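PDB 1JHS: nuclear import protein MOG1, which takes part in the Ran-GTPase system of nuclear protein import and poly(A)+ mRNA export, and interacts with the GTPase GSP1. Local coordinates for residues I13-P18 / Q173-K178; G20-S25 / V36-R41; N54-V59 / S143-L148; I131-F136 / F179-T184. The protein carries 1 engineered substitution. All blocks are in the same frame, centred on the assembly; numbering follows the deposited sequence.

Interaction 1: residues I13-P18 / Q173-K178; sequences ITTVVP and QEMVRK
Thr15, on strand 13-17, reaches across to the last turns of helix 163-178, where its OG1 donates to the carbonyl oxygen of Met175 at 2.9 Å. Holding OG1 anti to the backbone N (chi1 -178°) turns the hydroxyl to the helix. It meets Met175 O well off the C=O direction, at a C=O...donor angle of 108°. Packing is tightest around this bond. Met175 CG lies 3.3 Å from Val16 O, and the bend of the thioether at chi3 (72°) folds CE back to 3.5 Å from that same oxygen. CE also meets the methyl group of Thr15, 4.0 Å from CG2. Val16 O, buried against these carbons, has no hydrogen-bond partner in the model. Toward solvent the fit is looser. Val16 CG1 rests on the aliphatic stem of Lys178, 3.8 Å from CG, while the rest of the lysine leads away to its exposed ammonium end. A water links Lys178 O, to which it donates, with the Thr14 hydroxyl. Met175 also touches Ile57 of the large sheet. The helix runs alongside strand 13-17, nearly antiparallel to it, and the chain passes from it into strand 180-181, one of the two neighbours of strand 13-17 in the small sheet, within the mixed helix-and-antiparallel-sheet fold of the Mog1 family.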
loop_
_atom_site.group_PDB
_atom_site.type_symbol
_atom_site.label_atom_id
_atom_site.label_comp_id
_atom_site.label_asym_id
_atom_site.label_seq_id
_atom_site.Cartn_x
_atom_site.Cartn_y
_atom_site.Cartn_z
ATOM N N ILE A 13 -6.708 11.300 11.593
ATOM C CA ILE A 13 -6.559 11.217 10.141
ATOM C C ILE A 13 -7.726 10.436 9.554
ATOM O O ILE A 13 -8.272 9.562 10.223
ATOM C CB ILE A 13 -5.243 10.464 9.797
ATOM C CG1 ILE A 13 -4.039 11.366 10.064
ATOM C CG2 ILE A 13 -5.237 10.004 8.333
ATOM C CD1 ILE A 13 -2.733 10.623 9.997
ATOM N N THR A 14 -8.132 10.765 8.327
ATOM C CA THR A 14 -9.179 9.997 7.667
ATOM C C THR A 14 -8.703 9.644 6.256
ATOM O O THR A 14 -7.854 10.327 5.675
ATOM C CB THR A 14 -10.552 10.765 7.558
ATOM O OG1 THR A 14 -10.390 11.958 6.777
ATOM C CG2 THR A 14 -11.070 11.136 8.950
ATOM N N THR A 15 -9.212 8.530 5.739
ATOM C CA THR A 15 -8.927 8.108 4.375
ATOM C C THR A 15 -10.063 7.137 4.095
ATOM O O THR A 15 -11.090 7.179 4.796
ATOM C CB THR A 15 -7.519 7.443 4.231
ATOM O OG1 THR A 15 -7.294 7.105 2.850
ATOM C CG2 THR A 15 -7.404 6.193 5.094
ATOM N N VAL A 16 -9.926 6.282 3.089
ATOM C CA VAL A 16 -11.007 5.332 2.815
ATOM C C VAL A 16 -10.448 3.936 2.669
ATOM O O VAL A 16 -9.261 3.781 2.386
ATOM C CB VAL A 16 -11.748 5.684 1.506
ATOM C CG1 VAL A 16 -12.358 7.074 1.608
ATOM C CG2 VAL A 16 -10.765 5.628 0.304
ATOM N N VAL A 17 -11.298 2.929 2.917
ATOM C CA VAL A 17 -10.936 1.530 2.710
ATOM C C VAL A 17 -12.164 0.814 2.114
ATOM O O VAL A 17 -13.310 1.291 2.238
ATOM C CB VAL A 17 -10.457 0.783 4.014
ATOM C CG1 VAL A 17 -9.298 1.552 4.672
ATOM C CG2 VAL A 17 -11.614 0.572 4.970
ATOM N N PRO A 18 -11.950 -0.326 1.437
ATOM C CA PRO A 18 -13.095 -1.033 0.847
ATOM C C PRO A 18 -14.019 -1.677 1.862
ATOM O O PRO A 18 -13.617 -1.985 2.980
ATOM C CB PRO A 18 -12.447 -2.129 -0.011
ATOM C CG PRO A 18 -11.043 -1.624 -0.264
ATOM C CD PRO A 18 -10.692 -0.991 1.081
ATOM N N GLN A 173 -4.730 4.934 -5.058
ATOM C CA GLN A 173 -4.841 6.328 -5.444
ATOM C C GLN A 173 -6.003 7.025 -4.738
ATOM O O GLN A 173 -5.888 8.191 -4.350
ATOM C CB GLN A 173 -4.919 6.439 -6.971
ATOM C CG GLN A 173 -3.561 6.074 -7.620
ATOM C CD GLN A 173 -3.361 6.612 -9.027
ATOM O OE1 GLN A 173 -4.233 6.449 -9.899
ATOM N NE2 GLN A 173 -2.188 7.250 -9.269
ATOM N N GLU A 174 -7.118 6.317 -4.553
ATOM C CA GLU A 174 -8.263 6.919 -3.841
ATOM C C GLU A 174 -7.904 7.190 -2.373
ATOM O O GLU A 174 -8.330 8.196 -1.810
ATOM C CB GLU A 174 -9.507 6.027 -3.921
ATOM C CG GLU A 174 -10.038 5.851 -5.362
ATOM C CD GLU A 174 -11.441 5.256 -5.417
ATOM O OE1 GLU A 174 -11.884 4.897 -6.534
ATOM O OE2 GLU A 174 -12.114 5.156 -4.356
ATOM N N MET A 175 -7.134 6.292 -1.754
ATOM C CA MET A 175 -6.707 6.499 -0.372
ATOM C C MET A 175 -5.845 7.752 -0.275
ATOM O O MET A 175 -5.944 8.529 0.693
ATOM C CB MET A 175 -5.903 5.295 0.128
ATOM C CG MET A 175 -6.755 4.020 0.275
ATOM S SD MET A 175 -5.800 2.745 1.123
ATOM C CE MET A 175 -5.759 3.406 2.827
ATOM N N VAL A 176 -5.010 7.963 -1.285
ATOM C CA VAL A 176 -4.143 9.139 -1.292
ATOM C C VAL A 176 -4.949 10.412 -1.500
ATOM O O VAL A 176 -4.741 11.410 -0.799
ATOM C CB VAL A 176 -3.081 9.011 -2.400
ATOM C CG1 VAL A 176 -2.352 10.359 -2.630
ATOM C CG2 VAL A 176 -2.090 7.915 -2.010
ATOM N N ARG A 177 -5.869 10.377 -2.460
ATOM C CA ARG A 177 -6.688 11.560 -2.727
ATOM C C ARG A 177 -7.613 11.904 -1.577
ATOM O O ARG A 177 -7.890 13.080 -1.352
ATOM C CB ARG A 177 -7.492 11.373 -4.012
ATOM C CG ARG A 177 -6.589 11.554 -5.232
ATOM C CD ARG A 177 -7.390 11.786 -6.456
ATOM N NE ARG A 177 -6.610 12.445 -7.501
ATOM C CZ ARG A 177 -5.473 11.987 -7.968
ATOM N NH1 ARG A 177 -4.994 10.869 -7.451
ATOM N NH2 ARG A 177 -4.856 12.595 -8.986
ATOM N N LYS A 178 -8.065 10.886 -0.848
ATOM C CA LYS A 178 -8.975 11.075 0.293
ATOM C C LYS A 178 -8.283 11.286 1.641
ATOM O O LYS A 178 -8.946 11.568 2.658
ATOM C CB LYS A 178 -9.894 9.860 0.424
ATOM C CG LYS A 178 -10.976 9.776 -0.638
ATOM C CD LYS A 178 -12.134 10.687 -0.277
ATOM C CE LYS A 178 -13.319 10.417 -1.180
ATOM N NZ LYS A 178 -14.553 11.065 -0.622
HETATM O O HOH W 1 -11.004 11.430 4.133
#

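Interaction 2: residues G20-S25 / V36-R41; sequences GFIDAS and VYVNSR
Phe21-Asp23 and Tyr37-Asn39 form the paired arms of an antiparallel beta hairpin at one border of the seven-stranded sheet. Ile22 and Val38 make the hydrogen-bonded pair, Ile22 N to Val38 O and Val38 N to Ile22 O both measuring 2.9 Å. Their CG2 methyls press together at a tight 3.4 Å. Ala24 N extends the ladder to Val36 O. At the other end Gly20 O is gripped twice by Ser40: N donates at 2.8 Å, and OG at 2.6 Å from above the carbonyl plane. With CG anti to the carbonyl carbon (chi1 -85°), the Phe21 ring lies across Asn39, whose CB sits over its face, 3.9 Å from the centroid. Phe21 CE1 lies over the guanidinium of Arg41, which is salt-bridged to Asp49. A serine in place of Phe21 would probably leave Asn39 CB without its aromatic face and the Arg41 guanidinium without the ring edge beside it. Asp23 CA packs over the Tyr37 ring, 4.0 Å from its centroid, while a water joins Asp23 OD2 to Tyr37 OH. Asp23 OD1 accepts from Ser25 N, an Asx turn, and from Ser25 OG on the same face of the carboxylate. Asn39 OD1 accepts from Arg41 N in a second Asx turn; its ND2 donates to Glu55 OE1. Strand 34-39 bonds onward through Tyr37 to Ile57 of strand 56-63, and the tyrosine ring touches Val6 and Leu8 of strand 4-8.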
loop_
_atom_site.group_PDB
_atom_site.type_symbol
_atom_site.label_atom_id
_atom_site.label_comp_id
_atom_site.label_asym_id
_atom_site.label_seq_id
_atom_site.Cartn_x
_atom_site.Cartn_y
_atom_site.Cartn_z
ATOM N N GLY A 20 -15.964 -4.510 3.844
ATOM C CA GLY A 20 -15.529 -5.862 4.153
ATOM C C GLY A 20 -14.121 -5.937 4.716
ATOM O O GLY A 20 -13.637 -7.038 5.023
ATOM N N PHE A 21 -13.452 -4.788 4.833
ATOM C CA PHE A 21 -12.094 -4.750 5.376
ATOM C C PHE A 21 -12.215 -4.362 6.844
ATOM O O PHE A 21 -12.879 -3.381 7.173
ATOM C CB PHE A 21 -11.226 -3.721 4.640
ATOM C CG PHE A 21 -10.591 -4.247 3.386
ATOM C CD1 PHE A 21 -11.373 -4.656 2.309
ATOM C CD2 PHE A 21 -9.193 -4.326 3.272
ATOM C CE1 PHE A 21 -10.782 -5.137 1.135
ATOM C CE2 PHE A 21 -8.600 -4.805 2.103
ATOM C CZ PHE A 21 -9.405 -5.214 1.028
ATOM N N ILE A 22 -11.585 -5.135 7.719
ATOM C CA ILE A 22 -11.665 -4.871 9.139
ATOM C C ILE A 22 -10.396 -4.216 9.668
ATOM O O ILE A 22 -9.294 -4.459 9.164
ATOM C CB ILE A 22 -11.914 -6.182 9.924
ATOM C CG1 ILE A 22 -11.896 -5.915 11.429
ATOM C CG2 ILE A 22 -10.848 -7.184 9.592
ATOM C CD1 ILE A 22 -12.238 -7.147 12.252
ATOM N N ASP A 23 -10.583 -3.370 10.677
ATOM C CA ASP A 23 -9.497 -2.677 11.347
ATOM C C ASP A 23 -8.900 -3.733 12.276
ATOM O O ASP A 23 -9.558 -4.148 13.241
ATOM C CB ASP A 23 -10.067 -1.503 12.154
ATOM C CG ASP A 23 -9.021 -0.776 12.955
ATOM O OD1 ASP A 23 -7.910 -1.321 13.170
ATOM O OD2 ASP A 23 -9.336 0.353 13.395
ATOM N N ALA A 24 -7.674 -4.177 11.989
ATOM C CA ALA A 24 -7.064 -5.210 12.806
ATOM C C ALA A 24 -6.888 -4.813 14.266
ATOM O O ALA A 24 -6.841 -5.688 15.130
ATOM C CB ALA A 24 -5.714 -5.651 12.207
ATOM N N SER A 25 -6.777 -3.514 14.553
ATOM C CA SER A 25 -6.594 -3.112 15.949
ATOM C C SER A 25 -7.853 -3.329 16.788
ATOM O O SER A 25 -7.820 -3.158 18.005
ATOM C CB SER A 25 -6.083 -1.655 16.075
ATOM O OG SER A 25 -7.030 -0.699 15.620
ATOM N N VAL A 36 -3.830 -0.755 10.439
ATOM C CA VAL A 36 -3.817 -2.009 9.664
ATOM C C VAL A 36 -5.227 -2.495 9.372
ATOM O O VAL A 36 -6.030 -2.654 10.301
ATOM C CB VAL A 36 -3.090 -3.133 10.466
ATOM C CG1 VAL A 36 -3.069 -4.441 9.670
ATOM C CG2 VAL A 36 -1.649 -2.663 10.827
ATOM N N TYR A 37 -5.525 -2.737 8.094
ATOM C CA TYR A 37 -6.843 -3.257 7.700
ATOM C C TYR A 37 -6.642 -4.545 6.912
ATOM O O TYR A 37 -5.704 -4.629 6.099
ATOM C CB TYR A 37 -7.581 -2.252 6.807
ATOM C CG TYR A 37 -8.134 -1.093 7.582
ATOM C CD1 TYR A 37 -7.303 -0.058 8.002
ATOM C CD2 TYR A 37 -9.472 -1.085 7.994
ATOM C CE1 TYR A 37 -7.783 0.959 8.830
ATOM C CE2 TYR A 37 -9.967 -0.070 8.827
ATOM C CZ TYR A 37 -9.105 0.942 9.238
ATOM O OH TYR A 37 -9.555 1.942 10.072
ATOM N N VAL A 38 -7.478 -5.551 7.150
ATOM C CA VAL A 38 -7.354 -6.797 6.367
ATOM C C VAL A 38 -8.693 -7.157 5.732
ATOM O O VAL A 38 -9.775 -6.884 6.297
ATOM C CB VAL A 38 -6.894 -8.034 7.199
ATOM C CG1 VAL A 38 -5.451 -7.854 7.683
ATOM C CG2 VAL A 38 -7.865 -8.281 8.360
ATOM N N ASN A 39 -8.618 -7.744 4.540
ATOM C CA ASN A 39 -9.824 -8.119 3.814
ATOM C C ASN A 39 -10.464 -9.288 4.581
ATOM O O ASN A 39 -9.862 -10.366 4.671
ATOM C CB ASN A 39 -9.446 -8.580 2.393
ATOM C CG ASN A 39 -10.666 -8.823 1.515
ATOM O OD1 ASN A 39 -11.727 -9.231 2.006
ATOM N ND2 ASN A 39 -10.517 -8.590 0.213
ATOM N N SER A 40 -11.661 -9.074 5.134
ATOM C CA SER A 40 -12.357 -10.142 5.865
ATOM C C SER A 40 -13.614 -10.626 5.127
ATOM O O SER A 40 -14.493 -11.234 5.734
ATOM C CB SER A 40 -12.748 -9.666 7.264
ATOM O OG SER A 40 -13.673 -8.600 7.153
ATOM N N ARG A 41 -13.688 -10.371 3.819
ATOM C CA ARG A 41 -14.836 -10.799 3.018
ATOM C C ARG A 41 -14.915 -12.319 2.896
ATOM O O ARG A 41 -13.895 -13.006 2.866
ATOM C CB ARG A 41 -14.741 -10.232 1.601
ATOM C CG ARG A 41 -14.703 -8.717 1.520
ATOM C CD ARG A 41 -14.513 -8.243 0.068
ATOM N NE ARG A 41 -14.573 -6.787 -0.031
ATOM C CZ ARG A 41 -14.422 -6.097 -1.155
ATOM N NH1 ARG A 41 -14.195 -6.727 -2.298
ATOM N NH2 ARG A 41 -14.518 -4.775 -1.142
HETATM O O HOH W 2 -5.235 -0.469 12.800
HETATM O O HOH W 3 -7.976 2.305 12.214
#

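Interaction 3: residues N54-V59 / S143-L148; sequences NESIIV and SINVPL
Strands 56-63 and 138-147 run antiparallel, with Ser56-Asn145 and Ile58-Ser143 as hydrogen-bonded pairs flanking the non-hydrogen-bonded pair Ile57-Ile144. The ladder is firm at Ile58-Ser143, where both N-to-O bonds measure 2.8 Å and run nearly straight. It slackens at the next pair: Asn145 N reaches Ser56 O at 2.9 Å, but Ser56 N to Asn145 O is a weak bond of 3.4 Å. A side-chain bond strengthens this pair. Asn145 ND2 donates to Ser56 OG at 3.0 Å, almost linear at 170° and in the amide plane, and the serine torsion (chi1 51°) sets OG between the backbone N and the carbonyl carbon, where it can receive that N-H. On the same face Ser143 OG lies against Ile58 CB and hydrogen-bonds with a water. At its centre the opposite face is apolar: Ile57 and Ile144 lie side by side, CG1 to CG1 at 4.0 Å, and touch Met175 and Val168 of helix 163-178. Beyond the paired residues Asn54 ND2 makes a weak 3.3 Å bond to Pro147 O, and a water spans the same two atoms. Arg164 also donates to Pro147 O and Asn54 OD1, and forms a salt bridge with Glu55, whose OE1 accepts from Asn39. The chemistry thus divides: amide and hydroxyl groups share one face with Ile58, whereas on the other isoleucine branches pack against the helix, with the Glu55-Arg164 salt bridge at the end of that side.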
loop_
_atom_site.group_PDB
_atom_site.type_symbol
_atom_site.label_atom_id
_atom_site.label_comp_id
_atom_site.label_asym_id
_atom_site.label_seq_id
_atom_site.Cartn_x
_atom_site.Cartn_y
_atom_site.Cartn_z
ATOM N N ASN A 54 -7.942 -11.591 0.079
ATOM C CA ASN A 54 -6.694 -11.701 0.832
ATOM C C ASN A 54 -5.778 -10.480 0.868
ATOM O O ASN A 54 -4.645 -10.601 1.301
ATOM C CB ASN A 54 -5.895 -12.925 0.353
ATOM C CG ASN A 54 -5.425 -12.794 -1.093
ATOM O OD1 ASN A 54 -5.744 -11.812 -1.764
ATOM N ND2 ASN A 54 -4.679 -13.799 -1.591
ATOM N N GLU A 55 -6.255 -9.317 0.436
ATOM C CA GLU A 55 -5.404 -8.108 0.475
ATOM C C GLU A 55 -5.324 -7.522 1.888
ATOM O O GLU A 55 -6.190 -7.756 2.710
ATOM C CB GLU A 55 -5.950 -7.017 -0.460
ATOM C CG GLU A 55 -6.122 -7.463 -1.917
ATOM C CD GLU A 55 -7.487 -8.095 -2.157
ATOM O OE1 GLU A 55 -8.272 -8.209 -1.188
ATOM O OE2 GLU A 55 -7.785 -8.458 -3.311
ATOM N N SER A 56 -4.266 -6.775 2.169
ATOM C CA SER A 56 -4.118 -6.132 3.476
ATOM C C SER A 56 -3.555 -4.744 3.218
ATOM O O SER A 56 -2.820 -4.513 2.241
ATOM C CB SER A 56 -3.202 -6.942 4.407
ATOM O OG SER A 56 -1.977 -7.274 3.789
ATOM N N ILE A 57 -3.922 -3.828 4.091
ATOM C CA ILE A 57 -3.541 -2.430 3.972
ATOM C C ILE A 57 -2.849 -1.940 5.246
ATOM O O ILE A 57 -3.368 -2.130 6.345
ATOM C CB ILE A 57 -4.811 -1.544 3.764
ATOM C CG1 ILE A 57 -5.575 -1.998 2.501
ATOM C CG2 ILE A 57 -4.412 -0.055 3.701
ATOM C CD1 ILE A 57 -7.000 -1.340 2.339
ATOM N N ILE A 58 -1.687 -1.322 5.094
ATOM C CA ILE A 58 -0.976 -0.778 6.247
ATOM C C ILE A 58 -0.672 0.695 5.977
ATOM O O ILE A 58 -0.208 1.048 4.908
ATOM C CB ILE A 58 0.387 -1.462 6.502
ATOM C CG1 ILE A 58 0.203 -2.932 6.892
ATOM C CG2 ILE A 58 1.123 -0.702 7.660
ATOM C CD1 ILE A 58 1.512 -3.637 7.151
ATOM N N VAL A 59 -0.960 1.548 6.948
ATOM C CA VAL A 59 -0.653 2.970 6.827
ATOM C C VAL A 59 0.402 3.117 7.899
ATOM O O VAL A 59 0.207 2.651 9.031
ATOM C CB VAL A 59 -1.876 3.857 7.174
ATOM C CG1 VAL A 59 -1.481 5.319 7.114
ATOM C CG2 VAL A 59 -3.012 3.587 6.200
ATOM N N SER A 143 0.855 0.906 2.288
ATOM C CA SER A 143 1.184 -0.293 1.507
ATOM C C SER A 143 -0.027 -1.213 1.436
ATOM O O SER A 143 -0.774 -1.349 2.407
ATOM C CB SER A 143 2.397 -1.063 2.090
ATOM O OG SER A 143 2.331 -1.289 3.496
ATOM N N ILE A 144 -0.246 -1.801 0.264
ATOM C CA ILE A 144 -1.358 -2.717 0.089
ATOM C C ILE A 144 -0.749 -3.971 -0.517
ATOM O O ILE A 144 -0.222 -3.934 -1.624
ATOM C CB ILE A 144 -2.452 -2.150 -0.855
ATOM C CG1 ILE A 144 -2.963 -0.794 -0.326
ATOM C CG2 ILE A 144 -3.628 -3.182 -0.945
ATOM C CD1 ILE A 144 -4.086 -0.112 -1.193
ATOM N N ASN A 145 -0.836 -5.078 0.222
ATOM C CA ASN A 145 -0.281 -6.347 -0.220
ATOM C C ASN A 145 -1.300 -7.153 -1.020
ATOM O O ASN A 145 -2.446 -7.284 -0.600
ATOM C CB ASN A 145 0.171 -7.155 0.990
ATOM C CG ASN A 145 1.090 -6.378 1.858
ATOM O OD1 ASN A 145 2.210 -6.027 1.442
ATOM N ND2 ASN A 145 0.641 -6.068 3.078
ATOM N N VAL A 146 -0.861 -7.680 -2.167
ATOM C CA VAL A 146 -1.708 -8.468 -3.039
ATOM C C VAL A 146 -1.044 -9.816 -3.362
ATOM O O VAL A 146 -0.239 -9.919 -4.294
ATOM C CB VAL A 146 -1.972 -7.711 -4.375
ATOM C CG1 VAL A 146 -3.133 -8.371 -5.136
ATOM C CG2 VAL A 146 -2.228 -6.210 -4.090
ATOM N N PRO A 147 -1.364 -10.867 -2.582
ATOM C CA PRO A 147 -0.771 -12.191 -2.835
ATOM C C PRO A 147 -1.450 -12.694 -4.107
ATOM O O PRO A 147 -2.661 -12.943 -4.102
ATOM C CB PRO A 147 -1.166 -13.014 -1.591
ATOM C CG PRO A 147 -1.461 -11.907 -0.503
ATOM C CD PRO A 147 -2.151 -10.848 -1.333
ATOM N N LEU A 148 -0.672 -12.859 -5.183
ATOM C CA LEU A 148 -1.246 -13.265 -6.469
ATOM C C LEU A 148 -1.574 -14.744 -6.609
ATOM O O LEU A 148 -0.924 -15.594 -6.010
ATOM C CB LEU A 148 -0.312 -12.900 -7.629
ATOM C CG LEU A 148 0.173 -11.455 -7.775
ATOM C CD1 LEU A 148 0.942 -11.288 -9.081
ATOM C CD2 LEU A 148 -1.043 -10.522 -7.742
HETATM O O HOH W 4 -4.063 -15.137 -4.267
HETATM O O HOH W 5 3.188 0.879 4.932
#

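Interaction 4: residues I131-F136 / F179-T184; sequences IRLTQF and FHVVDT
Ile131 CD1 comes down over one face of the Phe179 ring, 3.5 Å from CG and 3.9 Å from the ring centroid, in a CH-pi contact set 26° off the ring normal. The two side chains pass at a slant. The methyl sits toward the CG side of the ring and also touches Phe179 CB. Phe179 holds its CG anti to the backbone N (chi1 -172°), which carries the ring out from the chain toward strand 124-133; Ile131, with CG1 anti to the carbonyl carbon and an extended end (chi2 169°), delivers CD1 onto it. The ring edge receives a more distant neighbour, Leu133 CD1, 4.5 Å from CE2. That same leucine methyl meets Val181 CG2 tip to tip at 4.0 Å. Farther along, Phe136 and Thr184 cross at about a right angle: the ring's CZ approaches the threonine methyl CG2 at 3.6 Å, the OG1 branch taking no part. No hydrogen bond joins the two segments, whose backbones stay well apart; the contact is made wholly by side chains. Replacing Phe179 by an alanine would probably leave the Ile131 methyl without its aromatic face and open a gap next to Leu133. Phe187 stacks on Phe136 and touches Leu133 and Val181, adding the C-terminal end of the chain to this cluster. The backbone of His180 bonds to that of Thr14, pairing strand 180-181 with strand 13-17, and the Phe179 ring reaches from Ile13 to the large sheet, where it also packs on Val140 of strand 138-147.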
loop_
_atom_site.group_PDB
_atom_site.type_symbol
_atom_site.label_atom_id
_atom_site.label_comp_id
_atom_site.label_asym_id
_atom_site.label_seq_id
_atom_site.Cartn_x
_atom_site.Cartn_y
_atom_site.Cartn_z
ATOM N N ILE A 131 3.069 9.949 1.042
ATOM C CA ILE A 131 2.423 11.245 1.228
ATOM C C ILE A 131 3.386 11.964 2.175
ATOM O O ILE A 131 3.509 11.586 3.339
ATOM C CB ILE A 131 1.042 11.111 1.911
ATOM C CG1 ILE A 131 0.089 10.342 0.988
ATOM C CG2 ILE A 131 0.474 12.502 2.179
ATOM C CD1 ILE A 131 -1.247 9.902 1.630
ATOM N N ARG A 132 4.070 12.984 1.672
ATOM C CA ARG A 132 5.040 13.700 2.498
ATOM C C ARG A 132 4.405 14.830 3.302
ATOM O O ARG A 132 3.907 15.795 2.718
ATOM C CB ARG A 132 6.145 14.265 1.594
ATOM C CG ARG A 132 6.651 13.259 0.526
ATOM C CD ARG A 132 8.082 13.588 0.088
ATOM N NE ARG A 132 9.041 13.170 1.110
ATOM C CZ ARG A 132 10.349 13.430 1.070
ATOM N NH1 ARG A 132 10.869 14.126 0.063
ATOM N NH2 ARG A 132 11.148 12.943 2.019
ATOM N N LEU A 133 4.394 14.699 4.629
ATOM C CA LEU A 133 3.871 15.755 5.493
ATOM C C LEU A 133 5.102 16.510 6.012
ATOM O O LEU A 133 5.493 16.401 7.182
ATOM C CB LEU A 133 3.076 15.157 6.646
ATOM C CG LEU A 133 1.847 14.352 6.191
ATOM C CD1 LEU A 133 1.109 13.852 7.437
ATOM C CD2 LEU A 133 0.907 15.231 5.341
ATOM N N THR A 134 5.718 17.249 5.088
ATOM C CA THR A 134 6.935 18.014 5.328
ATOM C C THR A 134 6.859 18.911 6.563
ATOM O O THR A 134 7.821 19.001 7.337
ATOM C CB THR A 134 7.250 18.837 4.069
ATOM O OG1 THR A 134 7.246 17.948 2.935
ATOM C CG2 THR A 134 8.592 19.509 4.190
ATOM N N GLN A 135 5.697 19.508 6.753
ATOM C CA GLN A 135 5.397 20.403 7.874
ATOM C C GLN A 135 5.546 19.706 9.237
ATOM O O GLN A 135 5.761 20.359 10.262
ATOM C CB GLN A 135 3.952 20.899 7.716
ATOM C CG GLN A 135 3.498 21.854 8.772
ATOM C CD GLN A 135 2.101 22.429 8.531
ATOM O OE1 GLN A 135 1.725 23.433 9.158
ATOM N NE2 GLN A 135 1.319 21.793 7.650
ATOM N N PHE A 136 5.416 18.381 9.245
ATOM C CA PHE A 136 5.510 17.600 10.476
ATOM C C PHE A 136 6.627 16.562 10.444
ATOM O O PHE A 136 6.631 15.633 11.252
ATOM C CB PHE A 136 4.184 16.894 10.753
ATOM C CG PHE A 136 3.005 17.820 10.767
ATOM C CD1 PHE A 136 2.021 17.713 9.804
ATOM C CD2 PHE A 136 2.907 18.831 11.721
ATOM C CE1 PHE A 136 0.945 18.598 9.771
ATOM C CE2 PHE A 136 1.826 19.731 11.701
ATOM C CZ PHE A 136 0.848 19.614 10.725
ATOM N N PHE A 179 -6.961 11.160 1.648
ATOM C CA PHE A 179 -6.160 11.289 2.859
ATOM C C PHE A 179 -6.242 12.696 3.456
ATOM O O PHE A 179 -5.943 13.680 2.783
ATOM C CB PHE A 179 -4.697 10.941 2.541
ATOM C CG PHE A 179 -3.814 10.849 3.761
ATOM C CD1 PHE A 179 -3.700 9.652 4.471
ATOM C CD2 PHE A 179 -3.141 11.970 4.221
ATOM C CE1 PHE A 179 -2.908 9.579 5.650
ATOM C CE2 PHE A 179 -2.353 11.911 5.401
ATOM C CZ PHE A 179 -2.246 10.713 6.103
ATOM N N HIS A 180 -6.633 12.788 4.725
ATOM C CA HIS A 180 -6.757 14.101 5.360
ATOM C C HIS A 180 -6.332 14.128 6.822
ATOM O O HIS A 180 -6.723 13.257 7.618
ATOM C CB HIS A 180 -8.213 14.602 5.265
ATOM C CG HIS A 180 -8.646 14.959 3.878
ATOM N ND1 HIS A 180 -7.983 15.891 3.107
ATOM C CD2 HIS A 180 -9.689 14.521 3.126
ATOM C CE1 HIS A 180 -8.598 16.010 1.939
ATOM N NE2 HIS A 180 -9.636 15.188 1.926
ATOM N N VAL A 181 -5.527 15.126 7.179
ATOM C CA VAL A 181 -5.111 15.263 8.566
ATOM C C VAL A 181 -6.198 16.120 9.212
ATOM O O VAL A 181 -6.423 17.265 8.815
ATOM C CB VAL A 181 -3.730 15.957 8.715
ATOM C CG1 VAL A 181 -3.354 16.031 10.189
ATOM C CG2 VAL A 181 -2.656 15.159 7.950
ATOM N N VAL A 182 -6.888 15.534 10.183
ATOM C CA VAL A 182 -7.975 16.206 10.889
ATOM C C VAL A 182 -7.467 16.933 12.127
ATOM O O VAL A 182 -7.872 18.065 12.396
ATOM C CB VAL A 182 -9.049 15.174 11.330
ATOM C CG1 VAL A 182 -10.083 15.828 12.244
ATOM C CG2 VAL A 182 -9.729 14.587 10.104
ATOM N N ASP A 183 -6.576 16.276 12.864
ATOM C CA ASP A 183 -6.019 16.816 14.100
ATOM C C ASP A 183 -4.493 16.795 14.071
ATOM O O ASP A 183 -3.863 15.746 14.238
ATOM C CB ASP A 183 -6.559 15.989 15.283
ATOM C CG ASP A 183 -5.934 16.375 16.621
ATOM O OD1 ASP A 183 -5.259 17.426 16.705
ATOM O OD2 ASP A 183 -6.127 15.621 17.601
ATOM N N THR A 184 -3.895 17.963 13.871
ATOM C CA THR A 184 -2.442 18.063 13.807
ATOM C C THR A 184 -1.708 17.740 15.112
ATOM O O THR A 184 -0.492 17.518 15.103
ATOM C CB THR A 184 -2.020 19.463 13.360
ATOM O OG1 THR A 184 -2.542 20.429 14.281
ATOM C CG2 THR A 184 -2.551 19.750 11.976
#

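Interactions 2 and 3 lie in the large antiparallel sheet, their centres about 10 Å apart, with strands 34-39 and 56-63 adjacent; they follow one another along the chain, both nested inside the loop closed by interaction 1. Interaction 1 joins helix 163-178 to the three-stranded sheet and touches all three others, through Met175 and Pro18 on Ile57, Pro18 on Arg41, and Ile13 on Phe179. Interaction 4 crosses interactions 1 and 3 in chain order and reaches both sheets, strand 124-133 neighbouring strand 138-147, although its centre lies about 23 Å from those of interactions 2 and 3. The contacts thus tie the small sheet, helix 163-178 and the C-terminal residues to the large sheet.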